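Local coordinates for protein demethylmenaquinone Methyltransferase (Thermus thermophilus, PDB 1J3L) that belongs to the RraA-like family of alpha/beta proteins and assembles from three copies of its chain, at residues A29-R34 and G57-V62; V50-G55 and W82-A87. All coordinates share one frame; numbering follows the deposited sequence.

Contact 1. Residues A29-R34 and G57-V62; sequences ARFAGR and GQVLFV
Val59 sets CG1 anti to its backbone N (chi1 171°), which brings CG2 against the strand 31-34, while Phe31 holds CG between its backbone N and carbonyl carbon (chi1 62°), a choice that carries its ring over to the same valine. CG2 of Val59 lies 3.4 Å from Gly33 N and 3.6 Å from Ala32 C, so this one methyl packs on the peptide joining Ala32 to Gly33. It also reaches the edge of the Phe31 ring, near the ring plane, at 4.1 Å from CD2, and the two side chains cross at about a right angle. The buried Phe31 side chain also touches Ala145 and Val90. The two segments belong to a beta-alpha-beta unit in which helix 45-51 links the parallel strands 31-39 and 58-63. The short strand segments run at 90° to each other and meet near one end, at a single parallel bridge, Arg34 with Gln58; beyond them Val59 pairs on with Arg36. Arg34 N donates to Gly57 O at 2.9 Å, and Val59 N returns a bond to Arg34 O at 2.7 Å. The Gln58 CA-H also approaches Arg34 O. Gly33, having no side chain, brings its CA within 3.5 Å of Gly57 O. On the face shared by Arg34 and Gln58, CB of the arginine meets CG of the glutamine; the amide nitrogen NE2 of Gln58 turns instead to the carbonyls of Glu54 and Ala56.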
loop_
_atom_site.group_PDB
_atom_site.type_symbol
_atom_site.label_atom_id
_atom_site.label_comp_id
_atom_site.label_asym_id
_atom_site.label_seq_id
_atom_site.Cartn_x
_atom_site.Cartn_y
_atom_site.Cartn_z
ATOM N N ALA A 29 0.859 -17.397 -0.492
ATOM C CA ALA A 29 1.711 -16.216 -0.519
ATOM C C ALA A 29 2.865 -16.488 -1.478
ATOM O O ALA A 29 3.396 -15.578 -2.109
ATOM C CB ALA A 29 2.246 -15.915 0.884
ATOM N N ARG A 30 3.233 -17.758 -1.592
ATOM C CA ARG A 30 4.330 -18.156 -2.468
ATOM C C ARG A 30 3.859 -19.163 -3.507
ATOM O O ARG A 30 3.185 -20.145 -3.178
ATOM C CB ARG A 30 5.473 -18.755 -1.639
ATOM C CG ARG A 30 6.090 -17.777 -0.648
ATOM C CD ARG A 30 7.165 -18.434 0.195
ATOM N NE ARG A 30 7.878 -17.463 1.023
ATOM C CZ ARG A 30 8.746 -17.783 1.982
ATOM N NH1 ARG A 30 9.020 -19.055 2.245
ATOM N NH2 ARG A 30 9.332 -16.830 2.691
ATOM N N PHE A 31 4.216 -18.901 -4.760
ATOM C CA PHE A 31 3.858 -19.758 -5.879
ATOM C C PHE A 31 4.802 -19.468 -7.046
ATOM O O PHE A 31 5.504 -18.455 -7.052
ATOM C CB PHE A 31 2.407 -19.508 -6.311
ATOM C CG PHE A 31 2.149 -18.108 -6.798
ATOM C CD1 PHE A 31 2.004 -17.058 -5.896
ATOM C CD2 PHE A 31 2.051 -17.838 -8.163
ATOM C CE1 PHE A 31 1.760 -15.739 -6.345
ATOM C CE2 PHE A 31 1.809 -16.532 -8.630
ATOM C CZ PHE A 31 1.661 -15.480 -7.714
ATOM N N ALA A 32 4.809 -20.359 -8.033
ATOM C CA ALA A 32 5.675 -20.211 -9.192
ATOM C C ALA A 32 5.207 -21.090 -10.347
ATOM O O ALA A 32 4.429 -22.021 -10.153
ATOM C CB ALA A 32 7.102 -20.576 -8.804
ATOM N N GLY A 33 5.680 -20.800 -11.554
ATOM C CA GLY A 33 5.277 -21.615 -12.685
ATOM C C GLY A 33 5.600 -21.032 -14.044
ATOM O O GLY A 33 6.109 -19.911 -14.157
ATOM N N ARG A 34 5.312 -21.814 -15.082
ATOM C CA ARG A 34 5.534 -21.392 -16.452
ATOM C C ARG A 34 4.530 -20.276 -16.734
ATOM O O ARG A 34 3.330 -20.448 -16.519
ATOM C CB ARG A 34 5.307 -22.569 -17.411
ATOM C CG ARG A 34 5.692 -22.263 -18.850
ATOM C CD ARG A 34 5.427 -23.439 -19.786
ATOM N NE ARG A 34 5.942 -23.184 -21.132
ATOM C CZ ARG A 34 7.233 -23.202 -21.464
ATOM N NH1 ARG A 34 8.155 -23.467 -20.552
ATOM N NH2 ARG A 34 7.604 -22.955 -22.711
ATOM N N GLY A 57 1.180 -26.400 -13.331
ATOM C CA GLY A 57 2.509 -25.809 -13.295
ATOM C C GLY A 57 2.641 -24.493 -14.042
ATOM O O GLY A 57 3.724 -24.150 -14.517
ATOM N N GLN A 58 1.552 -23.739 -14.148
ATOM C CA GLN A 58 1.609 -22.470 -14.866
ATOM C C GLN A 58 1.115 -21.272 -14.071
ATOM O O GLN A 58 0.374 -21.404 -13.106
ATOM C CB GLN A 58 0.806 -22.570 -16.169
ATOM C CG GLN A 58 1.283 -23.683 -17.097
ATOM C CD GLN A 58 0.270 -24.023 -18.171
ATOM O OE1 GLN A 58 0.054 -23.255 -19.102
ATOM N NE2 GLN A 58 -0.368 -25.178 -18.035
ATOM N N VAL A 59 1.546 -20.094 -14.500
ATOM C CA VAL A 59 1.145 -18.854 -13.874
ATOM C C VAL A 59 0.590 -17.929 -14.952
ATOM O O VAL A 59 1.261 -17.659 -15.947
ATOM C CB VAL A 59 2.339 -18.160 -13.206
ATOM C CG1 VAL A 59 1.946 -16.763 -12.752
ATOM C CG2 VAL A 59 2.801 -18.971 -12.022
ATOM N N LEU A 60 -0.633 -17.448 -14.763
ATOM C CA LEU A 60 -1.214 -16.544 -15.739
ATOM C C LEU A 60 -0.955 -15.110 -15.286
ATOM O O LEU A 60 -1.270 -14.727 -14.160
ATOM C CB LEU A 60 -2.718 -16.790 -15.887
ATOM C CG LEU A 60 -3.411 -15.945 -16.964
ATOM C CD1 LEU A 60 -2.962 -16.429 -18.339
ATOM C CD2 LEU A 60 -4.938 -16.034 -16.827
ATOM N N PHE A 61 -0.347 -14.334 -16.167
ATOM C CA PHE A 61 -0.040 -12.942 -15.891
ATOM C C PHE A 61 -1.012 -12.129 -16.740
ATOM O O PHE A 61 -0.935 -12.142 -17.969
ATOM C CB PHE A 61 1.409 -12.633 -16.289
ATOM C CG PHE A 61 1.991 -11.439 -15.590
ATOM C CD1 PHE A 61 1.398 -10.192 -15.701
ATOM C CD2 PHE A 61 3.141 -11.559 -14.835
ATOM C CE1 PHE A 61 1.945 -9.084 -15.060
ATOM C CE2 PHE A 61 3.695 -10.453 -14.193
ATOM C CZ PHE A 61 3.097 -9.218 -14.311
ATOM N N VAL A 62 -1.937 -11.441 -16.083
ATOM C CA VAL A 62 -2.928 -10.638 -16.786
ATOM C C VAL A 62 -2.593 -9.164 -16.740
ATOM O O VAL A 62 -2.553 -8.556 -15.667
ATOM C CB VAL A 62 -4.333 -10.812 -16.184
ATOM C CG1 VAL A 62 -5.345 -10.058 -17.012
ATOM C CG2 VAL A 62 -4.680 -12.280 -16.104
#

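Contact 2. Residues V50-G55 and W82-A87; sequences VLEEEG and WEKGWA
A Schellman motif closes helix 75-83: Gly85 leaves the helix with positive phi, and the chain around this turn docks on residues 50-55, at the C-terminal part of helix 45-51 and the loop beyond. The indole of Trp86 is the centrepiece. Leu51 CD2 sits over one face, 3.5 Å from the centroid of the five-membered ring and almost on its normal, while Gly55 CA presses on the opposite face at 3.6 Å; two CH-pi contacts thus clamp the ring and fix its tilt. NE1 is shared between two carbonyls, making weak hydrogen bonds to Leu51 O (3.1 Å) and Glu53 O (3.2 Å). Beside it, Gly55 N donates to Lys84 O, and Trp86 CA-H points at Gly55 O. Lys84 CG lies 3.2 Å from Leu51 O; the bend at chi2 (-65°) then turns CD and CE along the carbonyl of Glu52. Its ammonium NZ forms a salt bridge with Glu54 OE2 at 2.9 Å, met nearly along the C-O axis. A water accepts from NZ; its link to Glu52 O is modelled too short to be certain. The Glu52 carboxylate is bridged to Arg80 of helix 75-83, and that of Glu53 to Arg36. Farther in, Leu51 and Trp86 both rest on Ala81 of helix 75-83 and on Leu60 of strand 58-63, with Arg36 of strand 31-39 also against the indole.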
loop_
_atom_site.group_PDB
_atom_site.type_symbol
_atom_site.label_atom_id
_atom_site.label_comp_id
_atom_site.label_asym_id
_atom_site.label_seq_id
_atom_site.Cartn_x
_atom_site.Cartn_y
_atom_site.Cartn_z
ATOM N N VAL A 50 -9.207 -18.686 -21.127
ATOM C CA VAL A 50 -7.856 -19.172 -20.881
ATOM C C VAL A 50 -7.697 -19.990 -19.588
ATOM O O VAL A 50 -7.018 -21.014 -19.590
ATOM C CB VAL A 50 -6.837 -17.995 -20.879
ATOM C CG1 VAL A 50 -5.439 -18.497 -20.503
ATOM C CG2 VAL A 50 -6.801 -17.340 -22.267
ATOM N N LEU A 51 -8.316 -19.561 -18.489
ATOM C CA LEU A 51 -8.179 -20.308 -17.239
ATOM C C LEU A 51 -8.883 -21.655 -17.299
ATOM O O LEU A 51 -8.713 -22.492 -16.414
ATOM C CB LEU A 51 -8.714 -19.504 -16.055
ATOM C CG LEU A 51 -7.824 -18.395 -15.485
ATOM C CD1 LEU A 51 -8.562 -17.690 -14.376
ATOM C CD2 LEU A 51 -6.535 -18.975 -14.948
ATOM N N GLU A 52 -9.666 -21.864 -18.350
ATOM C CA GLU A 52 -10.394 -23.115 -18.520
ATOM C C GLU A 52 -9.468 -24.132 -19.171
ATOM O O GLU A 52 -9.779 -25.324 -19.237
ATOM C CB GLU A 52 -11.619 -22.892 -19.403
ATOM C CG GLU A 52 -12.729 -23.892 -19.180
ATOM C CD GLU A 52 -13.289 -23.827 -17.774
ATOM O OE1 GLU A 52 -13.929 -22.810 -17.427
ATOM O OE2 GLU A 52 -13.083 -24.794 -17.011
ATOM N N GLU A 53 -8.329 -23.648 -19.663
ATOM C CA GLU A 53 -7.359 -24.522 -20.301
ATOM C C GLU A 53 -6.479 -25.053 -19.189
ATOM O O GLU A 53 -6.248 -24.355 -18.195
ATOM C CB GLU A 53 -6.529 -23.753 -21.337
ATOM C CG GLU A 53 -7.390 -22.841 -22.181
ATOM C CD GLU A 53 -6.755 -22.452 -23.493
ATOM O OE1 GLU A 53 -5.545 -22.149 -23.519
ATOM O OE2 GLU A 53 -7.481 -22.438 -24.505
ATOM N N GLU A 54 -6.018 -26.292 -19.313
ATOM C CA GLU A 54 -5.197 -26.807 -18.253
ATOM C C GLU A 54 -3.982 -25.981 -17.913
ATOM O O GLU A 54 -3.153 -25.710 -18.776
ATOM C CB GLU A 54 -4.913 -28.310 -18.478
ATOM C CG GLU A 54 -5.936 -29.144 -17.603
ATOM C CD GLU A 54 -6.943 -30.100 -18.322
ATOM O OE1 GLU A 54 -6.557 -31.216 -18.725
ATOM O OE2 GLU A 54 -8.148 -29.777 -18.432
ATOM N N GLY A 55 -3.919 -25.578 -16.639
ATOM C CA GLY A 55 -2.836 -24.739 -16.158
ATOM C C GLY A 55 -1.848 -25.368 -15.186
ATOM O O GLY A 55 -1.210 -24.660 -14.398
ATOM N N TRP A 82 -8.112 -22.702 -9.964
ATOM C CA TRP A 82 -7.623 -23.716 -9.047
ATOM C C TRP A 82 -8.021 -25.122 -9.480
ATOM O O TRP A 82 -7.197 -26.037 -9.441
ATOM C CB TRP A 82 -8.146 -23.450 -7.642
ATOM C CG TRP A 82 -7.775 -24.505 -6.661
ATOM C CD1 TRP A 82 -6.515 -24.901 -6.324
ATOM C CD2 TRP A 82 -8.670 -25.278 -5.855
ATOM N NE1 TRP A 82 -6.568 -25.867 -5.354
ATOM C CE2 TRP A 82 -7.876 -26.116 -5.045
ATOM C CE3 TRP A 82 -10.067 -25.336 -5.733
ATOM C CZ2 TRP A 82 -8.429 -27.008 -4.124
ATOM C CZ3 TRP A 82 -10.620 -26.225 -4.815
ATOM C CH2 TRP A 82 -9.799 -27.048 -4.021
ATOM N N GLU A 83 -9.282 -25.301 -9.878
ATOM C CA GLU A 83 -9.766 -26.613 -10.319
ATOM C C GLU A 83 -8.999 -27.059 -11.568
ATOM O O GLU A 83 -8.817 -28.245 -11.798
ATOM C CB GLU A 83 -11.275 -26.574 -10.634
ATOM C CG GLU A 83 -12.159 -26.099 -9.475
ATOM C CD GLU A 83 -13.646 -26.027 -9.826
ATOM O OE1 GLU A 83 -13.998 -25.481 -10.895
ATOM O OE2 GLU A 83 -14.471 -26.503 -9.014
ATOM N N LYS A 84 -8.558 -26.100 -12.373
ATOM C CA LYS A 84 -7.817 -26.403 -13.589
ATOM C C LYS A 84 -6.315 -26.566 -13.343
ATOM O O LYS A 84 -5.542 -26.766 -14.281
ATOM C CB LYS A 84 -8.068 -25.318 -14.638
ATOM C CG LYS A 84 -9.372 -25.496 -15.405
ATOM C CD LYS A 84 -9.323 -26.772 -16.225
ATOM C CE LYS A 84 -10.613 -27.026 -16.962
ATOM N NZ LYS A 84 -10.468 -28.224 -17.818
ATOM N N GLY A 85 -5.908 -26.456 -12.080
ATOM C CA GLY A 85 -4.511 -26.647 -11.717
ATOM C C GLY A 85 -3.552 -25.471 -11.759
ATOM O O GLY A 85 -2.361 -25.627 -11.488
ATOM N N TRP A 86 -4.046 -24.293 -12.105
ATOM C CA TRP A 86 -3.176 -23.136 -12.159
ATOM C C TRP A 86 -2.441 -22.958 -10.837
ATOM O O TRP A 86 -3.013 -23.150 -9.761
ATOM C CB TRP A 86 -3.988 -21.876 -12.494
ATOM C CG TRP A 86 -4.516 -21.911 -13.872
ATOM C CD1 TRP A 86 -5.621 -22.577 -14.306
ATOM C CD2 TRP A 86 -3.882 -21.379 -15.040
ATOM N NE1 TRP A 86 -5.715 -22.501 -15.673
ATOM C CE2 TRP A 86 -4.665 -21.768 -16.147
ATOM C CE3 TRP A 86 -2.733 -20.606 -15.253
ATOM C CZ2 TRP A 86 -4.325 -21.425 -17.456
ATOM C CZ3 TRP A 86 -2.397 -20.265 -16.554
ATOM C CH2 TRP A 86 -3.199 -20.673 -17.643
ATOM N N ALA A 87 -1.167 -22.603 -10.922
ATOM C CA ALA A 87 -0.361 -22.381 -9.725
ATOM C C ALA A 87 -0.648 -20.987 -9.181
ATOM O O ALA A 87 -0.568 -20.750 -7.973
ATOM C CB ALA A 87 1.117 -22.517 -10.051
HETATM O O HOH W 1 -8.948 -27.566 -20.061
#

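The segments of the two contacts alternate along the chain: strand 31-39 leads to helix 45-51, whose end enters contact 2, and the chain then returns through strand 58-63 to contact 1. Their centres lie 11 Å apart, yet they touch directly. Gln58 O and Ala87 N are 2.9 Å apart, probably hydrogen-bonded, where strand 58-63 meets the beginning of its parallel partner 88-92. Packing adds to this: Leu60 CB is 3.6 Å from Trp86 CZ3, and Phe31 CB lies against the carbonyl O of Ala87, also 3.6 Å away. A bound magnesium ion lies about 11 Å from the side chain of Arg34 in contact 1, too far for direct coordination.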